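Local atomic coordinates of anopheles Plasmodium-responsive Leucine-rich repeat protein 1B (Anopheles gambiae, PDB entry 4XGO), a protein that probably takes part in the mosquito response to Plasmodium, possibly in association with LRIM1, and is represented here by its leucine-rich repeat domain. Residues L121-T132 with S141-L152. Residues are numbered along the deposited sequence; the frame is centred on the assembly and turned at random. Where two conformers were deposited one is given.
Sequences LQNLQLSSNRLT and SLFHVNVSYNLL. With NAG (2-acetamido-2-deoxy-beta-D-glucopyranose), chain C; NAG (2-acetamido-2-deoxy-beta-D-glucopyranose), chain B; GOL (glycerol), chain I.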
ATOM      1  N   LEU A 121     -23.828  17.749  -2.865  1.00 15.52           N
ATOM      2  CA  LEU A 121     -22.801  16.707  -2.810  1.00 15.18           C
ATOM      3  C   LEU A 121     -23.350  15.384  -3.349  1.00 15.03           C
ATOM      4  O   LEU A 121     -24.277  14.806  -2.776  1.00 15.28           O
ATOM      5  CB  LEU A 121     -22.283  16.538  -1.375  1.00 15.42           C
ATOM      6  CG  LEU A 121     -21.188  15.469  -1.140  1.00 15.16           C
ATOM      7  CD1 LEU A 121     -19.928  15.810  -1.896  1.00 15.37           C
ATOM      8  CD2 LEU A 121     -20.877  15.306   0.340  1.00 15.45           C
ATOM      9  N   GLN A 122     -22.788  14.893  -4.453  1.00 14.78           N
ATOM     10  CA  GLN A 122     -23.304  13.678  -5.067  1.00 15.15           C
ATOM     11  C   GLN A 122     -22.381  12.484  -4.955  1.00 14.20           C
ATOM     12  O   GLN A 122     -22.858  11.360  -4.960  1.00 13.91           O
ATOM     13  CB  GLN A 122     -23.589  13.897  -6.554  1.00 16.15           C
ATOM     14  CG  GLN A 122     -24.740  14.827  -6.836  1.00 17.79           C
ATOM     15  CD  GLN A 122     -25.282  14.664  -8.240  1.00 19.13           C
ATOM     16  OE1 GLN A 122     -25.010  13.662  -8.923  1.00 20.79           O
ATOM     17  NE2 GLN A 122     -26.025  15.655  -8.692  1.00 20.24           N
ATOM     18  N   ASN A 123     -21.075  12.728  -4.894  1.00 13.69           N
ATOM     19  CA  ASN A 123     -20.084  11.659  -4.927  0.50 13.24           C
ATOM     20  C   ASN A 123     -19.167  11.792  -3.720  1.00 12.73           C
ATOM     21  O   ASN A 123     -18.486  12.795  -3.569  1.00 12.12           O
ATOM     22  CB  ASN A 123     -19.304  11.711  -6.240  0.50 13.59           C
ATOM     23  CG  ASN A 123     -20.209  11.582  -7.458  0.50 14.25           C
ATOM     24  OD1 ASN A 123     -20.689  10.493  -7.785  0.50 15.12           O
ATOM     25  ND2 ASN A 123     -20.442  12.692  -8.141  0.50 14.93           N
ATOM     26  N   LEU A 124     -19.176  10.765  -2.871  1.00 11.75           N
ATOM     27  CA  LEU A 124     -18.449  10.803  -1.626  1.00 11.67           C
ATOM     28  C   LEU A 124     -17.625   9.518  -1.487  1.00 11.13           C
ATOM     29  O   LEU A 124     -18.179   8.401  -1.514  1.00 10.83           O
ATOM     30  CB  LEU A 124     -19.423  10.950  -0.467  1.00 11.99           C
ATOM     31  CG  LEU A 124     -18.837  10.977   0.937  1.00 12.35           C
ATOM     32  CD1 LEU A 124     -17.809  12.083   1.113  1.00 12.57           C
ATOM     33  CD2 LEU A 124     -19.957  11.118   1.955  1.00 13.16           C
ATOM     34  N   GLN A 125     -16.319   9.700  -1.350  1.00 10.71           N
ATOM     35  CA  GLN A 125     -15.374   8.591  -1.271  0.50 10.80           C
ATOM     36  C   GLN A 125     -14.624   8.689   0.042  1.00 10.63           C
ATOM     37  O   GLN A 125     -13.860   9.644   0.252  1.00 10.64           O
ATOM     38  CB  GLN A 125     -14.383   8.674  -2.423  0.50 11.27           C
ATOM     39  CG  GLN A 125     -15.023   8.603  -3.794  0.50 11.87           C
ATOM     40  CD  GLN A 125     -15.656   7.269  -4.047  0.50 12.22           C
ATOM     41  OE1 GLN A 125     -15.008   6.225  -3.895  0.50 12.86           O
ATOM     42  NE2 GLN A 125     -16.940   7.279  -4.432  0.50 12.82           N
ATOM     43  N   LEU A 126     -14.875   7.726   0.931  1.00 10.20           N
ATOM     44  CA  LEU A 126     -14.288   7.677   2.257  1.00 10.49           C
ATOM     45  C   LEU A 126     -13.705   6.301   2.565  1.00 10.10           C
ATOM     46  O   LEU A 126     -13.507   5.956   3.751  1.00 10.32           O
ATOM     47  CB  LEU A 126     -15.350   8.018   3.302  1.00 10.71           C
ATOM     48  CG  LEU A 126     -15.857   9.468   3.279  1.00 11.17           C
ATOM     49  CD1 LEU A 126     -17.029   9.667   4.213  1.00 11.61           C
ATOM     50  CD2 LEU A 126     -14.733  10.425   3.609  1.00 11.45           C
ATOM     51  N   SER A 127     -13.406   5.524   1.523  1.00  9.90           N
ATOM     52  CA  SER A 127     -12.901   4.180   1.740  0.50  9.84           C
ATOM     53  C   SER A 127     -11.534   4.206   2.436  1.00 10.23           C
ATOM     54  O   SER A 127     -10.781   5.154   2.315  1.00  9.83           O
ATOM     55  CB  SER A 127     -12.812   3.417   0.421  0.50  9.70           C
ATOM     56  OG  SER A 127     -11.777   3.948  -0.378  0.50  9.66           O
ATOM     57  N   SER A 128     -11.251   3.147   3.195  1.00 10.49           N
ATOM     58  CA  SER A 128      -9.925   2.924   3.769  1.00 11.09           C
ATOM     59  C   SER A 128      -9.528   4.029   4.745  1.00 11.41           C
ATOM     60  O   SER A 128      -8.450   4.608   4.657  1.00 11.67           O
ATOM     61  CB  SER A 128      -8.857   2.717   2.686  1.00 11.31           C
ATOM     62  OG  SER A 128      -9.145   1.584   1.879  1.00 11.71           O
ATOM     63  N   ASN A 129     -10.425   4.311   5.669  1.00 11.46           N
ATOM     64  CA  ASN A 129     -10.117   5.095   6.850  1.00 12.00           C
ATOM     65  C   ASN A 129     -10.306   4.198   8.090  1.00 13.11           C
ATOM     66  O   ASN A 129     -10.114   2.981   7.994  1.00 13.00           O
ATOM     67  CB  ASN A 129     -11.013   6.320   6.864  1.00 11.79           C
ATOM     68  CG  ASN A 129     -10.524   7.394   5.915  1.00 11.35           C
ATOM     69  OD1 ASN A 129      -9.591   8.114   6.232  1.00 11.41           O
ATOM     70  ND2 ASN A 129     -11.178   7.531   4.788  1.00 10.91           N
ATOM     71  N   ARG A 130     -10.658   4.788   9.235  1.00 14.45           N
ATOM     72  CA  ARG A 130     -10.991   4.018  10.444  1.00 15.89           C
ATOM     73  C   ARG A 130     -12.347   4.433  10.988  1.00 15.46           C
ATOM     74  O   ARG A 130     -12.529   4.556  12.213  1.00 15.56           O
ATOM     75  CB  ARG A 130      -9.954   4.252  11.538  1.00 19.09           C
ATOM     76  CG  ARG A 130      -8.515   3.976  11.175  1.00 21.77           C
ATOM     77  CD  ARG A 130      -7.600   4.391  12.327  1.00 25.74           C
ATOM     78  NE  ARG A 130      -7.546   5.841  12.530  1.00 29.24           N
ATOM     79  CZ  ARG A 130      -6.777   6.463  13.424  1.00 31.74           C
ATOM     80  NH1 ARG A 130      -6.001   5.749  14.246  1.00 34.64           N
ATOM     81  NH2 ARG A 130      -6.779   7.804  13.510  1.00 31.97           N
ATOM     82  N   LEU A 131     -13.295   4.679  10.088  1.00 14.18           N
ATOM     83  CA  LEU A 131     -14.547   5.321  10.450  1.00 14.29           C
ATOM     84  C   LEU A 131     -15.425   4.427  11.304  1.00 14.54           C
ATOM     85  O   LEU A 131     -15.711   3.301  10.918  1.00 13.87           O
ATOM     86  CB  LEU A 131     -15.318   5.744   9.215  1.00 13.55           C
ATOM     87  CG  LEU A 131     -14.697   6.949   8.497  1.00 13.35           C
ATOM     88  CD1 LEU A 131     -15.397   7.110   7.160  1.00 13.12           C
ATOM     89  CD2 LEU A 131     -14.840   8.204   9.351  1.00 13.71           C
ATOM     90  N   THR A 132     -15.856   4.952  12.450  1.00 15.63           N
ATOM     91  CA  THR A 132     -16.865   4.275  13.264  1.00 16.40           C
ATOM     92  C   THR A 132     -18.210   4.989  13.231  1.00 17.17           C
ATOM     93  O   THR A 132     -19.209   4.468  13.734  1.00 17.66           O
ATOM     94  CB  THR A 132     -16.404   4.204  14.721  1.00 17.24           C
ATOM     95  OG1 THR A 132     -16.114   5.526  15.183  1.00 17.27           O
ATOM     96  CG2 THR A 132     -15.170   3.315  14.834  1.00 17.11           C
ATOM     97  N   SER A 141     -28.552  14.406  -1.211  1.00 19.11           N
ATOM     98  CA  SER A 141     -28.032  14.647  -2.542  1.00 18.53           C
ATOM     99  C   SER A 141     -27.142  13.495  -3.007  1.00 16.99           C
ATOM    100  O   SER A 141     -26.822  13.406  -4.189  1.00 16.28           O
ATOM    101  CB  SER A 141     -27.255  15.975  -2.586  1.00 18.57           C
ATOM    102  OG  SER A 141     -26.272  16.053  -1.568  1.00 18.18           O
ATOM    103  N   LEU A 142     -26.736  12.613  -2.097  1.00 16.54           N
ATOM    104  CA  LEU A 142     -25.767  11.554  -2.488  1.00 15.99           C
ATOM    105  C   LEU A 142     -26.303  10.623  -3.565  1.00 16.33           C
ATOM    106  O   LEU A 142     -27.451  10.195  -3.526  1.00 16.45           O
ATOM    107  CB  LEU A 142     -25.302  10.737  -1.275  1.00 16.00           C
ATOM    108  CG  LEU A 142     -24.401  11.474  -0.292  1.00 16.22           C
ATOM    109  CD1 LEU A 142     -24.179  10.648   0.969  1.00 16.57           C
ATOM    110  CD2 LEU A 142     -23.055  11.877  -0.891  1.00 16.11           C
ATOM    111  N   PHE A 143     -25.444  10.337  -4.544  1.00 16.41           N
ATOM    112  CA  PHE A 143     -25.764   9.488  -5.679  1.00 16.92           C
ATOM    113  C   PHE A 143     -24.840   8.261  -5.685  1.00 15.35           C
ATOM    114  O   PHE A 143     -25.294   7.146  -5.955  1.00 14.36           O
ATOM    115  CB  PHE A 143     -25.602  10.301  -6.968  1.00 19.31           C
ATOM    116  CG  PHE A 143     -25.943   9.546  -8.220  1.00 21.69           C
ATOM    117  CD1 PHE A 143     -27.249   9.168  -8.488  1.00 23.28           C
ATOM    118  CD2 PHE A 143     -24.958   9.261  -9.160  1.00 23.35           C
ATOM    119  CE1 PHE A 143     -27.557   8.463  -9.638  1.00 24.26           C
ATOM    120  CE2 PHE A 143     -25.261   8.564 -10.319  1.00 23.82           C
ATOM    121  CZ  PHE A 143     -26.567   8.176 -10.558  1.00 24.64           C
ATOM    122  N   HIS A 144     -23.540   8.486  -5.452  1.00 14.72           N
ATOM    123  CA  HIS A 144     -22.538   7.404  -5.441  1.00 14.28           C
ATOM    124  C   HIS A 144     -21.725   7.557  -4.171  1.00 13.32           C
ATOM    125  O   HIS A 144     -21.166   8.631  -3.929  1.00 12.42           O
ATOM    126  CB  HIS A 144     -21.578   7.518  -6.626  1.00 15.60           C
ATOM    127  CG  HIS A 144     -22.092   6.936  -7.894  1.00 17.25           C
ATOM    128  ND1 HIS A 144     -21.270   6.697  -8.971  1.00 19.55           N
ATOM    129  CD2 HIS A 144     -23.326   6.517  -8.259  1.00 18.33           C
ATOM    130  CE1 HIS A 144     -21.983   6.175  -9.953  1.00 20.14           C
ATOM    131  NE2 HIS A 144     -23.234   6.060  -9.544  1.00 19.40           N
ATOM    132  N   VAL A 145     -21.670   6.503  -3.351  1.00 12.22           N
ATOM    133  CA  VAL A 145     -21.002   6.565  -2.084  1.00 12.28           C
ATOM    134  C   VAL A 145     -20.121   5.324  -1.862  1.00 11.72           C
ATOM    135  O   VAL A 145     -20.552   4.201  -2.119  1.00 11.39           O
ATOM    136  CB  VAL A 145     -22.023   6.638  -0.935  1.00 13.01           C
ATOM    137  CG1 VAL A 145     -21.290   6.619   0.386  1.00 13.46           C
ATOM    138  CG2 VAL A 145     -22.879   7.904  -1.053  1.00 13.64           C
ATOM    139  N   ASN A 146     -18.910   5.529  -1.356  1.00 11.27           N
ATOM    140  CA  ASN A 146     -18.032   4.425  -1.028  1.00 11.19           C
ATOM    141  C   ASN A 146     -17.471   4.650   0.355  1.00 10.76           C
ATOM    142  O   ASN A 146     -16.713   5.613   0.576  1.00 10.46           O
ATOM    143  CB  ASN A 146     -16.928   4.313  -2.085  1.00 12.08           C
ATOM    144  CG  ASN A 146     -16.150   3.024  -1.998  1.00 13.11           C
ATOM    145  OD1 ASN A 146     -16.099   2.355  -0.945  1.00 11.55           O
ATOM    146  ND2 ASN A 146     -15.551   2.654  -3.135  1.00 15.47           N
ATOM    147  N   VAL A 147     -17.860   3.777   1.294  1.00  9.98           N
ATOM    148  CA  VAL A 147     -17.337   3.781   2.639  1.00 10.09           C
ATOM    149  C   VAL A 147     -16.701   2.425   2.992  1.00  9.81           C
ATOM    150  O   VAL A 147     -16.623   2.061   4.162  1.00  9.94           O
ATOM    151  CB  VAL A 147     -18.395   4.178   3.708  1.00 10.58           C
ATOM    152  CG1 VAL A 147     -18.832   5.626   3.518  1.00 10.90           C
ATOM    153  CG2 VAL A 147     -19.615   3.245   3.698  1.00 10.52           C
ATOM    154  N   SER A 148     -16.192   1.723   1.977  1.00  9.41           N
ATOM    155  CA  SER A 148     -15.598   0.409   2.188  1.00  9.38           C
ATOM    156  C   SER A 148     -14.315   0.515   3.005  1.00  9.70           C
ATOM    157  O   SER A 148     -13.698   1.557   3.034  1.00  9.21           O
ATOM    158  CB  SER A 148     -15.321  -0.302   0.858  1.00  9.31           C
ATOM    159  OG  SER A 148     -14.313   0.350   0.086  1.00  9.14           O
ATOM    160  N   TYR A 149     -13.949  -0.570   3.686  1.00 10.02           N
ATOM    161  CA  TYR A 149     -12.730  -0.643   4.488  1.00 10.88           C
ATOM    162  C   TYR A 149     -12.713   0.414   5.605  1.00 11.15           C
ATOM    163  O   TYR A 149     -11.823   1.246   5.700  1.00 11.26           O
ATOM    164  CB  TYR A 149     -11.480  -0.582   3.610  1.00 11.63           C
ATOM    165  CG  TYR A 149     -11.344  -1.764   2.677  1.00 12.61           C
ATOM    166  CD1 TYR A 149     -10.687  -2.922   3.090  1.00 13.92           C
ATOM    167  CD2 TYR A 149     -11.878  -1.730   1.394  1.00 13.47           C
ATOM    168  CE1 TYR A 149     -10.551  -4.008   2.233  1.00 14.69           C
ATOM    169  CE2 TYR A 149     -11.726  -2.813   0.530  1.00 14.72           C
ATOM    170  CZ  TYR A 149     -11.069  -3.942   0.983  1.00 15.32           C
ATOM    171  OH  TYR A 149     -10.904  -5.037   0.149  1.00 18.63           O
ATOM    172  N   ASN A 150     -13.711   0.325   6.467  1.00 11.28           N
ATOM    173  CA  ASN A 150     -13.807   1.150   7.653  1.00 11.67           C
ATOM    174  C   ASN A 150     -14.216   0.264   8.832  1.00 12.57           C
ATOM    175  O   ASN A 150     -14.072  -0.987   8.755  1.00 12.26           O
ATOM    176  CB  ASN A 150     -14.744   2.317   7.363  1.00 11.33           C
ATOM    177  CG  ASN A 150     -14.035   3.437   6.641  1.00 11.11           C
ATOM    178  OD1 ASN A 150     -13.121   4.052   7.199  1.00 11.27           O
ATOM    179  ND2 ASN A 150     -14.438   3.709   5.423  1.00 10.65           N
ATOM    180  N   LEU A 151     -14.692   0.881   9.908  1.00 13.52           N
ATOM    181  CA  LEU A 151     -15.095   0.165  11.126  1.00 14.37           C
ATOM    182  C   LEU A 151     -16.532   0.449  11.503  1.00 14.86           C
ATOM    183  O   LEU A 151     -16.870   0.556  12.705  1.00 15.47           O
ATOM    184  CB  LEU A 151     -14.176   0.565  12.274  1.00 15.59           C
ATOM    185  CG  LEU A 151     -12.709   0.210  12.045  1.00 15.78           C
ATOM    186  CD1 LEU A 151     -11.812   0.900  13.049  1.00 16.81           C
ATOM    187  CD2 LEU A 151     -12.473  -1.285  12.056  1.00 16.27           C
ATOM    188  N   LEU A 152     -17.387   0.572  10.500  1.00 14.53           N
ATOM    189  CA  LEU A 152     -18.781   0.944  10.714  1.00 15.42           C
ATOM    190  C   LEU A 152     -19.571  -0.273  11.191  1.00 15.74           C
ATOM    191  O   LEU A 152     -19.342  -1.375  10.718  1.00 15.37           O
ATOM    192  CB  LEU A 152     -19.411   1.489   9.431  1.00 14.95           C
ATOM    193  CG  LEU A 152     -18.823   2.774   8.860  1.00 14.90           C
ATOM    194  CD1 LEU A 152     -19.391   3.071   7.477  1.00 15.04           C
ATOM    195  CD2 LEU A 152     -19.046   3.938   9.818  1.00 15.64           C
TER
HETATM  196  C1  NAG C   1     -14.757   1.449  -3.240  1.00 17.63           C
HETATM  197  C2  NAG C   1     -14.774   0.896  -4.664  1.00 19.25           C
HETATM  198  C3  NAG C   1     -13.832  -0.308  -4.770  1.00 22.44           C
HETATM  199  C4  NAG C   1     -12.432   0.054  -4.299  1.00 26.90           C
HETATM  200  C5  NAG C   1     -12.516   0.764  -2.944  1.00 26.03           C
HETATM  201  C6  NAG C   1     -11.134   1.298  -2.557  1.00 28.51           C
HETATM  202  C7  NAG C   1     -16.667   0.554  -6.157  1.00 20.20           C
HETATM  203  C8  NAG C   1     -18.013  -0.056  -6.379  1.00 20.99           C
HETATM  204  N2  NAG C   1     -16.082   0.394  -4.979  1.00 18.31           N
HETATM  205  O3  NAG C   1     -13.816  -0.829  -6.089  1.00 20.39           O
HETATM  206  O4  NAG C   1     -11.676  -1.139  -4.058  1.00 33.16           O
HETATM  207  O5  NAG C   1     -13.435   1.846  -2.965  1.00 21.41           O
HETATM  208  O6  NAG C   1     -10.700   0.446  -1.515  1.00 37.11           O
HETATM  209  O7  NAG C   1     -16.140   1.189  -7.060  1.00 21.51           O
HETATM  210  C1  NAG B   2     -10.636  -1.371  -5.016  1.00 42.11           C
HETATM  211  C2  NAG B   2      -9.620  -2.327  -4.410  1.00 45.37           C
HETATM  212  C3  NAG B   2      -8.495  -2.589  -5.408  1.00 51.55           C
HETATM  213  C4  NAG B   2      -8.986  -2.815  -6.844  1.00 53.34           C
HETATM  214  C5  NAG B   2     -10.192  -1.958  -7.238  1.00 52.72           C
HETATM  215  C6  NAG B   2     -10.870  -2.503  -8.489  1.00 54.29           C
HETATM  216  C7  NAG B   2      -8.948  -2.343  -2.031  1.00 47.76           C
HETATM  217  C8  NAG B   2      -8.374  -1.560  -0.884  1.00 49.09           C
HETATM  218  N2  NAG B   2      -9.075  -1.716  -3.204  1.00 47.34           N
HETATM  219  O3  NAG B   2      -7.759  -3.717  -4.975  1.00 52.30           O
HETATM  220  O4  NAG B   2      -7.919  -2.547  -7.735  1.00 58.02           O
HETATM  221  O5  NAG B   2     -11.147  -1.944  -6.200  1.00 48.24           O
HETATM  222  O6  NAG B   2     -11.771  -1.542  -8.995  1.00 57.35           O
HETATM  223  O7  NAG B   2      -9.271  -3.507  -1.845  1.00 47.41           O
HETATM  224  C1  GOL I1007     -17.304   4.919  -6.768  1.00 43.92           C
HETATM  225  O1  GOL I1007     -18.177   4.199  -5.884  1.00 46.33           O
HETATM  226  C2  GOL I1007     -15.895   4.344  -6.693  1.00 42.50           C
HETATM  227  O2  GOL I1007     -15.404   4.331  -5.345  1.00 35.63           O
HETATM  228  C3  GOL I1007     -14.968   5.149  -7.594  1.00 42.99           C
HETATM  229  O3  GOL I1007     -14.005   4.266  -8.182  1.00 45.33           O
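Strands 123-125 and 144-146 run parallel, their axes 4.9 Å apart at an angle of 6°, and pair N123 with H144, L124 with V145 and Q125 with N146. Backbone bonds continue past the strands, where S128 N donates to S148 O. Beyond them N150 joins the two turns through both ends of its amide. Its ND2 gives one hydrogen to V147 O and the other, at 3.0 Å, to L126 O, which also accepts N129 ND2 from the opposite face of its carbonyl plane. N150 OD1 receives L131 N at 3.0 Å in a nearly straight bond (170°) and N129 N more weakly. On the buried side the tip of L142, CD2, rests on L124 CB (3.8 Å). The other face carries the glycan: N146 ND2 is bonded to C1 of the first N-acetylglucosamine. Chi1 of -167° swings the N146 amide beside its carbonyl carbon, toward S148; OD1 accepts S148 N, an Asx turn, and also S148 OG. The acetamido methyl of the second sugar sits over one face of the Y149 ring. The buried N150 amide thus ties successive turns of this leucine-rich repeat solenoid together by satisfying backbone groups that strand pairing does not reach.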